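Local coordinates for protein mannosephosphate isomerase, putative (Archaeoglobus fulgidus, PDB 1ZX5) that probably interconverts D-mannose 6-phosphate and D-fructose 6-phosphate as a zinc-dependent isomerase of the type 1 mannose-6-phosphate isomerase family, at residues K126-A131 with T159-P164; S119-F124 with E179-L184; I36-E41 with R88-A93. All coordinates share one frame; numbering follows the deposited sequence.

Interaction 1 (K126-A131 with T159-P164); sequences KGKAYA and TFETTP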
ATOM      1  N   LYS A 126      -9.568 -13.626   5.341  1.00 25.15           N
ATOM      2  CA  LYS A 126     -10.808 -13.853   4.623  1.00 26.36           C
ATOM      3  C   LYS A 126     -11.812 -12.763   4.985  1.00 26.35           C
ATOM      4  O   LYS A 126     -12.377 -12.733   6.084  1.00 26.48           O
ATOM      5  CB  LYS A 126     -11.328 -15.278   4.859  1.00 26.15           C
ATOM      6  CG  LYS A 126     -10.177 -16.311   4.723  1.00 30.35           C
ATOM      7  CD  LYS A 126     -10.580 -17.716   4.251  1.00 34.30           C
ATOM      8  CE  LYS A 126     -11.152 -18.546   5.366  1.00 37.35           C
ATOM      9  NZ  LYS A 126     -11.814 -19.783   4.817  1.00 40.40           N
ATOM     10  N   GLY A 127     -11.992 -11.840   4.053  1.00 26.43           N
ATOM     11  CA  GLY A 127     -12.849 -10.685   4.263  1.00 26.98           C
ATOM     12  C   GLY A 127     -13.525 -10.397   2.948  1.00 27.47           C
ATOM     13  O   GLY A 127     -13.615 -11.279   2.094  1.00 27.06           O
ATOM     14  N   LYS A 128     -13.985  -9.162   2.780  1.00 27.75           N
ATOM     15  CA  LYS A 128     -14.644  -8.762   1.544  1.00 28.57           C
ATOM     16  C   LYS A 128     -13.988  -7.535   0.926  1.00 28.41           C
ATOM     17  O   LYS A 128     -13.869  -6.490   1.572  1.00 28.57           O
ATOM     18  CB  LYS A 128     -16.128  -8.500   1.790  1.00 28.51           C
ATOM     19  CG  LYS A 128     -16.971  -9.753   1.774  1.00 31.70           C
ATOM     20  CD  LYS A 128     -18.236  -9.591   2.598  1.00 36.87           C
ATOM     21  CE  LYS A 128     -19.194 -10.732   2.303  1.00 41.69           C
ATOM     22  NZ  LYS A 128     -19.910 -11.247   3.526  1.00 44.97           N
ATOM     23  N   ALA A 129     -13.550  -7.687  -0.317  1.00 28.05           N
ATOM     24  CA  ALA A 129     -13.054  -6.582  -1.112  1.00 28.11           C
ATOM     25  C   ALA A 129     -14.108  -6.235  -2.168  1.00 28.12           C
ATOM     26  O   ALA A 129     -14.759  -7.122  -2.725  1.00 27.79           O
ATOM     27  CB  ALA A 129     -11.731  -6.953  -1.770  1.00 28.05           C
ATOM     28  N   TYR A 130     -14.286  -4.943  -2.416  1.00 28.10           N
ATOM     29  CA  TYR A 130     -15.257  -4.462  -3.405  1.00 28.01           C
ATOM     30  C   TYR A 130     -14.522  -3.589  -4.397  1.00 27.83           C
ATOM     31  O   TYR A 130     -13.829  -2.670  -3.986  1.00 28.38           O
ATOM     32  CB  TYR A 130     -16.360  -3.648  -2.725  1.00 27.65           C
ATOM     33  CG  TYR A 130     -17.100  -4.398  -1.644  1.00 27.84           C
ATOM     34  CD1 TYR A 130     -18.288  -5.076  -1.929  1.00 27.65           C
ATOM     35  CD2 TYR A 130     -16.620  -4.424  -0.326  1.00 27.70           C
ATOM     36  CE1 TYR A 130     -18.983  -5.762  -0.935  1.00 27.54           C
ATOM     37  CE2 TYR A 130     -17.303  -5.118   0.677  1.00 26.63           C
ATOM     38  CZ  TYR A 130     -18.482  -5.779   0.364  1.00 27.86           C
ATOM     39  OH  TYR A 130     -19.170  -6.467   1.346  1.00 28.98           O
ATOM     40  N   ALA A 131     -14.666  -3.864  -5.689  1.00 27.80           N
ATOM     41  CA  ALA A 131     -13.921  -3.118  -6.705  1.00 27.93           C
ATOM     42  C   ALA A 131     -14.577  -3.173  -8.084  1.00 28.08           C
ATOM     43  O   ALA A 131     -14.751  -4.260  -8.653  1.00 28.22           O
ATOM     44  CB  ALA A 131     -12.449  -3.614  -6.776  1.00 27.76           C
ATOM     45  N   THR A 159     -18.056  -8.000  -5.681  1.00 29.23           N
ATOM     46  CA  THR A 159     -17.766  -8.429  -4.321  1.00 29.84           C
ATOM     47  C   THR A 159     -16.829  -9.631  -4.367  1.00 29.81           C
ATOM     48  O   THR A 159     -17.084 -10.598  -5.070  1.00 29.64           O
ATOM     49  CB  THR A 159     -19.062  -8.776  -3.567  1.00 30.02           C
ATOM     50  OG1 THR A 159     -19.920  -7.635  -3.599  1.00 31.67           O
ATOM     51  CG2 THR A 159     -18.782  -9.164  -2.094  1.00 30.55           C
ATOM     52  N   PHE A 160     -15.730  -9.545  -3.629  1.00 29.60           N
ATOM     53  CA  PHE A 160     -14.758 -10.615  -3.604  1.00 29.58           C
ATOM     54  C   PHE A 160     -14.618 -11.126  -2.198  1.00 29.62           C
ATOM     55  O   PHE A 160     -14.241 -10.381  -1.295  1.00 30.01           O
ATOM     56  CB  PHE A 160     -13.413 -10.116  -4.106  1.00 29.56           C
ATOM     57  CG  PHE A 160     -13.457  -9.588  -5.504  1.00 30.57           C
ATOM     58  CD1 PHE A 160     -13.310 -10.457  -6.593  1.00 30.58           C
ATOM     59  CD2 PHE A 160     -13.657  -8.229  -5.744  1.00 28.86           C
ATOM     60  CE1 PHE A 160     -13.347  -9.967  -7.895  1.00 30.73           C
ATOM     61  CE2 PHE A 160     -13.695  -7.737  -7.035  1.00 29.70           C
ATOM     62  CZ  PHE A 160     -13.540  -8.608  -8.117  1.00 29.92           C
ATOM     63  N   GLU A 161     -14.945 -12.396  -2.009  1.00 29.68           N
ATOM     64  CA  GLU A 161     -14.665 -13.069  -0.751  1.00 29.87           C
ATOM     65  C   GLU A 161     -13.243 -13.563  -0.844  1.00 28.56           C
ATOM     66  O   GLU A 161     -12.942 -14.438  -1.636  1.00 28.65           O
ATOM     67  CB  GLU A 161     -15.667 -14.207  -0.507  1.00 30.56           C
ATOM     68  CG  GLU A 161     -16.893 -13.686   0.236  1.00 35.41           C
ATOM     69  CD  GLU A 161     -18.187 -14.334  -0.175  1.00 42.11           C
ATOM     70  OE1 GLU A 161     -18.286 -15.591  -0.138  1.00 44.52           O
ATOM     71  OE2 GLU A 161     -19.128 -13.573  -0.509  1.00 45.72           O
ATOM     72  N   THR A 162     -12.363 -12.968  -0.049  1.00 27.19           N
ATOM     73  CA  THR A 162     -10.934 -13.201  -0.191  1.00 25.65           C
ATOM     74  C   THR A 162     -10.442 -14.415   0.591  1.00 25.49           C
ATOM     75  O   THR A 162     -11.130 -14.924   1.480  1.00 25.34           O
ATOM     76  CB  THR A 162     -10.129 -11.951   0.222  1.00 25.33           C
ATOM     77  OG1 THR A 162     -10.266 -11.725   1.632  1.00 24.59           O
ATOM     78  CG2 THR A 162     -10.617 -10.713  -0.540  1.00 23.84           C
ATOM     79  N   THR A 163      -9.257 -14.888   0.210  1.00 25.01           N
ATOM     80  CA  THR A 163      -8.438 -15.776   1.033  1.00 24.29           C
ATOM     81  C   THR A 163      -7.098 -15.065   1.168  1.00 24.16           C
ATOM     82  O   THR A 163      -6.793 -14.191   0.347  1.00 23.84           O
ATOM     83  CB  THR A 163      -8.240 -17.180   0.391  1.00 24.36           C
ATOM     84  OG1 THR A 163      -7.686 -17.033  -0.924  1.00 23.75           O
ATOM     85  CG2 THR A 163      -9.570 -17.951   0.313  1.00 22.80           C
ATOM     86  N   PRO A 164      -6.302 -15.407   2.207  1.00 23.83           N
ATOM     87  CA  PRO A 164      -5.016 -14.741   2.378  1.00 23.29           C
ATOM     88  C   PRO A 164      -4.191 -14.705   1.089  1.00 23.78           C
ATOM     89  O   PRO A 164      -4.124 -15.710   0.352  1.00 23.93           O
ATOM     90  CB  PRO A 164      -4.315 -15.614   3.425  1.00 23.19           C
ATOM     91  CG  PRO A 164      -5.430 -16.164   4.240  1.00 23.50           C
ATOM     92  CD  PRO A 164      -6.556 -16.399   3.276  1.00 23.38           C
TER
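A129 and F160 form the hydrogen-bonded pair at the heart of this antiparallel ladder, in which strand 128-131 is the middle member of a small three-stranded sheet and strand 157-161 one of its outer members. The two backbones exchange a pair of bonds there, A129 N to F160 O at 2.9 Å and F160 N back to A129 O. The F160 side chain starts beside A129, with CB 4.3 Å from the alanine CB. With CG turned anti to its carbonyl carbon (chi1 -60°), the ring runs along the neighbouring strand: CB and CG lie by A129 O, CD2 passes that oxygen at 3.4 Å, and CE2 meets A131 O edge-on at 4.0 Å, the oxygen lying in the ring plane. Beyond the two segments F168 meets the same ring edge-to-face, and V218 and K219 touch the side chain. On the other face of the ladder T159 lies alongside Y130, its OG1 and CG2 both against the CE1 corner of the tyrosine, whose hydroxyl bonds to E179 and whose ring has a cation-pi contact with K154, a residue of the fructofuranose pocket. Beyond the strand the two segments stay clasped through T162. Its N-H is hydrogen-bonded to G127 O, and its methyl CG2 reaches the A129 CB. T162 OG1 is hydrogen-bonded to N125 O and accepts the G127 N-H at 3.0 Å in a nearly straight bond of 164°.

Interaction 2 (S119-F124 with E179-L184); sequences SAWLVF and EGLRVL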
ATOM      1  N   SER A 119      -2.921   1.699  -7.115  1.00 30.68           N
ATOM      2  CA  SER A 119      -2.498   0.866  -5.997  1.00 31.17           C
ATOM      3  C   SER A 119      -2.608  -0.635  -6.221  1.00 30.78           C
ATOM      4  O   SER A 119      -3.424  -1.122  -7.018  1.00 30.95           O
ATOM      5  CB  SER A 119      -3.239   1.262  -4.721  1.00 31.89           C
ATOM      6  OG  SER A 119      -4.609   1.023  -4.882  1.00 36.27           O
ATOM      7  N   ALA A 120      -1.740  -1.354  -5.518  1.00 29.91           N
ATOM      8  CA  ALA A 120      -1.735  -2.791  -5.488  1.00 29.22           C
ATOM      9  C   ALA A 120      -2.029  -3.224  -4.042  1.00 29.27           C
ATOM     10  O   ALA A 120      -1.452  -2.702  -3.088  1.00 29.16           O
ATOM     11  CB  ALA A 120      -0.390  -3.322  -5.978  1.00 28.65           C
ATOM     12  N   TRP A 121      -2.946  -4.171  -3.896  1.00 29.44           N
ATOM     13  CA  TRP A 121      -3.417  -4.642  -2.596  1.00 29.29           C
ATOM     14  C   TRP A 121      -2.975  -6.075  -2.415  1.00 28.45           C
ATOM     15  O   TRP A 121      -3.063  -6.867  -3.345  1.00 28.23           O
ATOM     16  CB  TRP A 121      -4.947  -4.636  -2.569  1.00 30.66           C
ATOM     17  CG  TRP A 121      -5.610  -3.297  -2.431  1.00 32.01           C
ATOM     18  CD1 TRP A 121      -5.050  -2.062  -2.616  1.00 33.57           C
ATOM     19  CD2 TRP A 121      -6.986  -3.070  -2.101  1.00 34.77           C
ATOM     20  NE1 TRP A 121      -5.985  -1.079  -2.394  1.00 35.48           N
ATOM     21  CE2 TRP A 121      -7.184  -1.671  -2.074  1.00 35.97           C
ATOM     22  CE3 TRP A 121      -8.077  -3.919  -1.825  1.00 35.14           C
ATOM     23  CZ2 TRP A 121      -8.437  -1.094  -1.786  1.00 35.69           C
ATOM     24  CZ3 TRP A 121      -9.326  -3.344  -1.532  1.00 34.53           C
ATOM     25  CH2 TRP A 121      -9.493  -1.949  -1.515  1.00 34.01           C
ATOM     26  N   LEU A 122      -2.484  -6.390  -1.222  1.00 27.67           N
ATOM     27  CA  LEU A 122      -2.228  -7.758  -0.798  1.00 26.54           C
ATOM     28  C   LEU A 122      -3.019  -7.986   0.485  1.00 26.96           C
ATOM     29  O   LEU A 122      -2.801  -7.330   1.504  1.00 27.25           O
ATOM     30  CB  LEU A 122      -0.735  -8.017  -0.567  1.00 26.22           C
ATOM     31  CG  LEU A 122      -0.369  -9.453  -0.144  1.00 25.79           C
ATOM     32  CD1 LEU A 122      -0.506 -10.466  -1.306  1.00 22.13           C
ATOM     33  CD2 LEU A 122       1.036  -9.495   0.467  1.00 24.85           C
ATOM     34  N   VAL A 123      -3.944  -8.924   0.407  1.00 26.76           N
ATOM     35  CA  VAL A 123      -4.900  -9.195   1.466  1.00 26.49           C
ATOM     36  C   VAL A 123      -4.315 -10.278   2.382  1.00 26.26           C
ATOM     37  O   VAL A 123      -3.585 -11.148   1.920  1.00 25.74           O
ATOM     38  CB  VAL A 123      -6.233  -9.637   0.789  1.00 27.36           C
ATOM     39  CG1 VAL A 123      -7.127 -10.415   1.716  1.00 28.34           C
ATOM     40  CG2 VAL A 123      -6.953  -8.429   0.148  1.00 25.17           C
ATOM     41  N   PHE A 124      -4.627 -10.225   3.675  1.00 25.62           N
ATOM     42  CA  PHE A 124      -4.056 -11.170   4.634  1.00 25.15           C
ATOM     43  C   PHE A 124      -5.051 -12.136   5.243  1.00 25.19           C
ATOM     44  O   PHE A 124      -4.657 -13.040   5.960  1.00 26.01           O
ATOM     45  CB  PHE A 124      -3.302 -10.430   5.752  1.00 24.91           C
ATOM     46  CG  PHE A 124      -2.084  -9.704   5.266  1.00 23.81           C
ATOM     47  CD1 PHE A 124      -1.018 -10.407   4.695  1.00 24.50           C
ATOM     48  CD2 PHE A 124      -2.015  -8.327   5.335  1.00 23.36           C
ATOM     49  CE1 PHE A 124       0.105  -9.744   4.211  1.00 23.94           C
ATOM     50  CE2 PHE A 124      -0.890  -7.650   4.876  1.00 25.25           C
ATOM     51  CZ  PHE A 124       0.177  -8.363   4.314  1.00 24.51           C
ATOM     52  N   GLU A 179     -14.319  -4.666   3.745  1.00 27.39           N
ATOM     53  CA  GLU A 179     -15.055  -4.968   4.966  1.00 28.15           C
ATOM     54  C   GLU A 179     -14.451  -6.205   5.618  1.00 26.42           C
ATOM     55  O   GLU A 179     -14.321  -7.245   4.975  1.00 26.12           O
ATOM     56  CB  GLU A 179     -16.535  -5.200   4.644  1.00 27.67           C
ATOM     57  CG  GLU A 179     -17.399  -5.495   5.837  1.00 30.65           C
ATOM     58  CD  GLU A 179     -18.876  -5.662   5.457  1.00 32.65           C
ATOM     59  OE1 GLU A 179     -19.193  -6.418   4.505  1.00 37.95           O
ATOM     60  OE2 GLU A 179     -19.727  -5.026   6.122  1.00 39.72           O
ATOM     61  N   GLY A 180     -14.090  -6.087   6.892  1.00 25.43           N
ATOM     62  CA  GLY A 180     -13.487  -7.187   7.631  1.00 24.62           C
ATOM     63  C   GLY A 180     -12.196  -7.642   6.973  1.00 24.65           C
ATOM     64  O   GLY A 180     -11.866  -8.828   6.993  1.00 24.51           O
ATOM     65  N   LEU A 181     -11.473  -6.683   6.400  1.00 24.18           N
ATOM     66  CA  LEU A 181     -10.374  -6.952   5.492  1.00 24.60           C
ATOM     67  C   LEU A 181      -9.061  -6.361   5.987  1.00 24.96           C
ATOM     68  O   LEU A 181      -8.979  -5.153   6.253  1.00 24.90           O
ATOM     69  CB  LEU A 181     -10.701  -6.386   4.105  1.00 24.47           C
ATOM     70  CG  LEU A 181      -9.889  -6.911   2.922  1.00 24.18           C
ATOM     71  CD1 LEU A 181     -10.276  -8.353   2.576  1.00 22.07           C
ATOM     72  CD2 LEU A 181     -10.073  -5.979   1.723  1.00 24.26           C
ATOM     73  N   ARG A 182      -8.047  -7.223   6.104  1.00 25.01           N
ATOM     74  CA  ARG A 182      -6.693  -6.825   6.490  1.00 25.75           C
ATOM     75  C   ARG A 182      -5.830  -6.853   5.244  1.00 26.49           C
ATOM     76  O   ARG A 182      -5.774  -7.861   4.546  1.00 25.80           O
ATOM     77  CB  ARG A 182      -6.118  -7.796   7.518  1.00 25.49           C
ATOM     78  CG  ARG A 182      -6.930  -7.878   8.792  1.00 25.74           C
ATOM     79  CD  ARG A 182      -6.527  -9.080   9.594  1.00 24.20           C
ATOM     80  NE  ARG A 182      -7.253  -9.127  10.854  1.00 26.92           N
ATOM     81  CZ  ARG A 182      -7.089 -10.076  11.779  1.00 28.92           C
ATOM     82  NH1 ARG A 182      -6.231 -11.070  11.585  1.00 27.23           N
ATOM     83  NH2 ARG A 182      -7.787 -10.033  12.902  1.00 27.57           N
ATOM     84  N   VAL A 183      -5.143  -5.749   4.972  1.00 27.42           N
ATOM     85  CA  VAL A 183      -4.536  -5.579   3.654  1.00 28.52           C
ATOM     86  C   VAL A 183      -3.271  -4.711   3.716  1.00 28.96           C
ATOM     87  O   VAL A 183      -3.156  -3.781   4.541  1.00 29.73           O
ATOM     88  CB  VAL A 183      -5.626  -5.090   2.593  1.00 28.87           C
ATOM     89  CG1 VAL A 183      -6.470  -3.974   3.143  1.00 29.19           C
ATOM     90  CG2 VAL A 183      -5.013  -4.682   1.252  1.00 30.00           C
ATOM     91  N   LEU A 184      -2.296  -5.077   2.890  1.00 28.88           N
ATOM     92  CA  LEU A 184      -1.148  -4.245   2.606  1.00 28.30           C
ATOM     93  C   LEU A 184      -1.453  -3.506   1.308  1.00 27.91           C
ATOM     94  O   LEU A 184      -1.705  -4.145   0.278  1.00 27.64           O
ATOM     95  CB  LEU A 184       0.086  -5.136   2.441  1.00 28.91           C
ATOM     96  CG  LEU A 184       1.417  -4.498   2.006  1.00 30.14           C
ATOM     97  CD1 LEU A 184       1.900  -3.497   3.052  1.00 32.08           C
ATOM     98  CD2 LEU A 184       2.468  -5.561   1.788  1.00 29.38           C
TER
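L122 and L184 are joined by two backbone hydrogen bonds, L122 N to L184 O at 2.8 Å and L184 N to L122 O at 2.7 Å. Two residues on, F124 N gives a third to R182 O, and between them V123 and V183 form a non-hydrogen-bonded pair whose CA atoms come within 4.2 Å. CA-H...O contacts fill in the ladder, the V183 CA touching L122 O among them. These strands, 119-123 and 181-188, are neighbours inside the six-stranded antiparallel sheet of the cupin-type catalytic domain. Just before the pairing begins, G180 and L181 both face A92 on the next strand, a G1 bulge in which G180 has a positive phi of 60°. N125, following F124, bonds through its side-chain amide to G180 O and R182 N. Apolar contacts divide between the two faces. On the V123 and V183 face, W121 crosses V183 obliquely, CB 3.8 Å from the valine CG2, while L181 CD1 meets V123 CG1 at 3.9 Å with the two side chains at about a right angle. On the other, L122 and L184 stand beside each other, both touching V294 of a strand in another sheet. The F124 ring leans back over this ladder: chi1 near -66° swings it to the side of its own backbone N, which lets CE2 and CZ rest against L184 CB, CE2 at 3.6 Å.

Interaction 3 (I36-E41 with R88-A93); sequences IGESWE and RLIDAA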
ATOM      1  N   ILE A  36      -7.227   1.502  15.383  1.00 23.69           N
ATOM      2  CA  ILE A  36      -6.112   1.852  14.516  1.00 23.96           C
ATOM      3  C   ILE A  36      -6.434   1.315  13.130  1.00 24.30           C
ATOM      4  O   ILE A  36      -6.502   0.086  12.935  1.00 24.25           O
ATOM      5  CB  ILE A  36      -4.759   1.235  14.981  1.00 24.10           C
ATOM      6  CG1 ILE A  36      -4.451   1.546  16.466  1.00 24.66           C
ATOM      7  CG2 ILE A  36      -3.622   1.631  14.019  1.00 22.89           C
ATOM      8  CD1 ILE A  36      -4.100   2.980  16.797  1.00 22.97           C
ATOM      9  N   GLY A  37      -6.628   2.221  12.171  1.00 23.74           N
ATOM     10  CA  GLY A  37      -6.946   1.802  10.812  1.00 23.64           C
ATOM     11  C   GLY A  37      -5.750   1.559   9.893  1.00 24.30           C
ATOM     12  O   GLY A  37      -5.860   0.786   8.932  1.00 23.57           O
ATOM     13  N   GLU A  38      -4.615   2.223  10.174  1.00 24.01           N
ATOM     14  CA  GLU A  38      -3.490   2.267   9.241  1.00 24.68           C
ATOM     15  C   GLU A  38      -2.149   2.296   9.945  1.00 24.36           C
ATOM     16  O   GLU A  38      -2.022   2.835  11.035  1.00 24.61           O
ATOM     17  CB  GLU A  38      -3.588   3.481   8.300  1.00 24.28           C
ATOM     18  CG  GLU A  38      -5.019   3.756   7.800  1.00 26.05           C
ATOM     19  CD  GLU A  38      -5.104   4.877   6.782  1.00 27.63           C
ATOM     20  OE1 GLU A  38      -4.059   5.242   6.182  1.00 30.20           O
ATOM     21  OE2 GLU A  38      -6.230   5.395   6.589  1.00 31.86           O
ATOM     22  N   SER A  39      -1.153   1.695   9.302  1.00 24.25           N
ATOM     23  CA  SER A  39       0.243   1.879   9.654  1.00 24.06           C
ATOM     24  C   SER A  39       0.990   2.240   8.388  1.00 23.95           C
ATOM     25  O   SER A  39       0.968   1.470   7.435  1.00 24.53           O
ATOM     26  CB  SER A  39       0.844   0.588  10.214  1.00 23.31           C
ATOM     27  OG  SER A  39       2.239   0.761  10.349  1.00 21.45           O
ATOM     28  N   TRP A  40       1.655   3.393   8.396  1.00 23.97           N
ATOM     29  CA  TRP A  40       2.374   3.909   7.240  1.00 24.26           C
ATOM     30  C   TRP A  40       3.833   3.495   7.362  1.00 25.17           C
ATOM     31  O   TRP A  40       4.522   3.870   8.316  1.00 25.20           O
ATOM     32  CB  TRP A  40       2.224   5.440   7.150  1.00 24.44           C
ATOM     33  CG  TRP A  40       0.806   5.913   6.778  1.00 24.41           C
ATOM     34  CD1 TRP A  40      -0.380   5.274   7.055  1.00 23.64           C
ATOM     35  CD2 TRP A  40       0.448   7.126   6.089  1.00 24.53           C
ATOM     36  NE1 TRP A  40      -1.441   6.006   6.570  1.00 24.21           N
ATOM     37  CE2 TRP A  40      -0.965   7.142   5.969  1.00 23.89           C
ATOM     38  CE3 TRP A  40       1.185   8.196   5.555  1.00 24.71           C
ATOM     39  CZ2 TRP A  40      -1.658   8.188   5.338  1.00 24.53           C
ATOM     40  CZ3 TRP A  40       0.494   9.236   4.923  1.00 24.22           C
ATOM     41  CH2 TRP A  40      -0.912   9.224   4.824  1.00 24.38           C
ATOM     42  N   GLU A  41       4.288   2.685   6.407  1.00 25.53           N
ATOM     43  CA  GLU A  41       5.601   2.065   6.479  1.00 25.48           C
ATOM     44  C   GLU A  41       6.552   2.781   5.528  1.00 25.71           C
ATOM     45  O   GLU A  41       6.402   2.685   4.315  1.00 25.88           O
ATOM     46  CB  GLU A  41       5.499   0.575   6.118  1.00 25.55           C
ATOM     47  CG  GLU A  41       4.412  -0.212   6.882  1.00 25.65           C
ATOM     48  CD  GLU A  41       4.862  -0.644   8.275  1.00 27.44           C
ATOM     49  OE1 GLU A  41       6.043  -0.981   8.450  1.00 29.67           O
ATOM     50  OE2 GLU A  41       4.041  -0.659   9.208  1.00 27.28           O
ATOM     51  N   ARG A  88       1.154   1.091   3.134  1.00 25.25           N
ATOM     52  CA  ARG A  88       0.292   1.117   4.297  1.00 26.10           C
ATOM     53  C   ARG A  88      -0.286  -0.250   4.619  1.00 26.47           C
ATOM     54  O   ARG A  88      -0.785  -0.928   3.723  1.00 27.03           O
ATOM     55  CB  ARG A  88      -0.876   2.059   4.050  1.00 26.47           C
ATOM     56  CG  ARG A  88      -0.469   3.492   3.876  1.00 28.69           C
ATOM     57  CD  ARG A  88      -1.686   4.361   3.823  1.00 33.23           C
ATOM     58  NE  ARG A  88      -2.319   4.360   2.515  1.00 36.37           N
ATOM     59  CZ  ARG A  88      -3.463   4.986   2.254  1.00 40.99           C
ATOM     60  NH1 ARG A  88      -4.111   5.644   3.218  1.00 41.06           N
ATOM     61  NH2 ARG A  88      -3.965   4.955   1.027  1.00 43.24           N
ATOM     62  N   LEU A  89      -0.216  -0.641   5.894  1.00 25.93           N
ATOM     63  CA  LEU A  89      -1.096  -1.673   6.422  1.00 25.92           C
ATOM     64  C   LEU A  89      -2.442  -1.016   6.700  1.00 26.23           C
ATOM     65  O   LEU A  89      -2.486   0.085   7.277  1.00 25.73           O
ATOM     66  CB  LEU A  89      -0.532  -2.294   7.711  1.00 25.61           C
ATOM     67  CG  LEU A  89       0.820  -3.008   7.591  1.00 26.80           C
ATOM     68  CD1 LEU A  89       1.303  -3.447   8.969  1.00 26.63           C
ATOM     69  CD2 LEU A  89       0.708  -4.190   6.628  1.00 25.83           C
ATOM     70  N   ILE A  90      -3.522  -1.681   6.278  1.00 26.09           N
ATOM     71  CA  ILE A  90      -4.896  -1.167   6.443  1.00 26.29           C
ATOM     72  C   ILE A  90      -5.756  -2.238   7.107  1.00 26.14           C
ATOM     73  O   ILE A  90      -5.826  -3.369   6.633  1.00 26.13           O
ATOM     74  CB  ILE A  90      -5.558  -0.791   5.077  1.00 26.59           C
ATOM     75  CG1 ILE A  90      -4.714   0.218   4.280  1.00 26.10           C
ATOM     76  CG2 ILE A  90      -7.049  -0.350   5.256  1.00 26.38           C
ATOM     77  CD1 ILE A  90      -4.760   1.620   4.787  1.00 28.23           C
ATOM     78  N   ASP A  91      -6.405  -1.873   8.203  1.00 26.40           N
ATOM     79  CA  ASP A  91      -7.332  -2.764   8.881  1.00 26.74           C
ATOM     80  C   ASP A  91      -8.749  -2.238   8.682  1.00 27.03           C
ATOM     81  O   ASP A  91      -9.263  -1.467   9.504  1.00 26.89           O
ATOM     82  CB  ASP A  91      -6.991  -2.887  10.373  1.00 26.69           C
ATOM     83  CG  ASP A  91      -7.867  -3.907  11.095  1.00 27.92           C
ATOM     84  OD1 ASP A  91      -8.464  -4.766  10.405  1.00 27.66           O
ATOM     85  OD2 ASP A  91      -7.968  -3.851  12.352  1.00 28.81           O
ATOM     86  N   ALA A  92      -9.360  -2.625   7.562  1.00 27.00           N
ATOM     87  CA  ALA A  92     -10.725  -2.203   7.253  1.00 27.29           C
ATOM     88  C   ALA A  92     -11.679  -3.166   7.946  1.00 27.34           C
ATOM     89  O   ALA A  92     -12.290  -4.023   7.309  1.00 27.52           O
ATOM     90  CB  ALA A  92     -10.952  -2.159   5.724  1.00 26.54           C
ATOM     91  N   ALA A  93     -11.778  -3.042   9.267  1.00 27.75           N
ATOM     92  CA  ALA A  93     -12.496  -4.027  10.067  1.00 28.57           C
ATOM     93  C   ALA A  93     -14.010  -3.827   9.935  1.00 29.41           C
ATOM     94  O   ALA A  93     -14.736  -4.773   9.668  1.00 29.54           O
ATOM     95  CB  ALA A  93     -12.037  -3.991  11.544  1.00 27.92           C
TER
HETATM   96  O   HOH W   1      -6.141  -2.497  13.636  1.00 19.18           O
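Within the six-stranded antiparallel sheet of the catalytic domain, strands 36-41 and 88-92 pair almost exactly antiparallel, E38 opposite I90, S39 opposite L89 and W40 opposite R88. S39 and L89 exchange both backbone bonds, and D91 N adds one to G37 O at 2.8 Å. The side chains of E38, W40 and R88 share one face and form a compact polar cluster. E38 OE1 is gripped twice: W40 NE1 reaches it at 2.8 Å on its anti side, with the oxygen close to the indole plane, and R88 NH1 makes a salt bridge at 3.0 Å from above the opposite face of the carboxylate. R88 CD lies over one face of the indole, a CH-pi contact 3.6 Å from the five-ring centroid; beyond it the bend at chi3 (-80°) turns the guanidinium off, its plane 80° from the ring. Its carboxylate partner is fixed further by R18, which bridges E38 OE2. A leucine in place of W40 would probably cost E38 OE1 one of its two donors and take the flat support from under the R88 chain, leaving both groups freer to turn. I90 CD1 packs on E38 CG at 3.7 Å. On its other edge strand 36-41 pairs with strand 15-17, where G37 and E38 both face V16 in a classic beta bulge, an irregularity of antiparallel sheets such as this one of the cupin-type catalytic domain.

Overall arrangement
Interactions 2 and 3 belong to one six-stranded antiparallel sheet: strands 36-41, 85-92, 181-188 and 119-123 lie side by side in that order, and the two contact centres are about 9 Å apart. V183 O to I90 N, a probable hydrogen bond, is part of the seam. Interaction 1 sits in the neighbouring three-stranded sheet, its centre about 8 Å from that of interaction 2 and 16 Å from that of interaction 3. Along the chain interaction 3 closes first; interaction 1 then falls between the segments of interaction 2. The sheets are joined at E179, which ends strand 176-179 beside K128 and runs on through G180 into 181-188. The Y130 side chain, about 7 Å from the bound fructofuranose, puts interaction 1 near the sugar pocket.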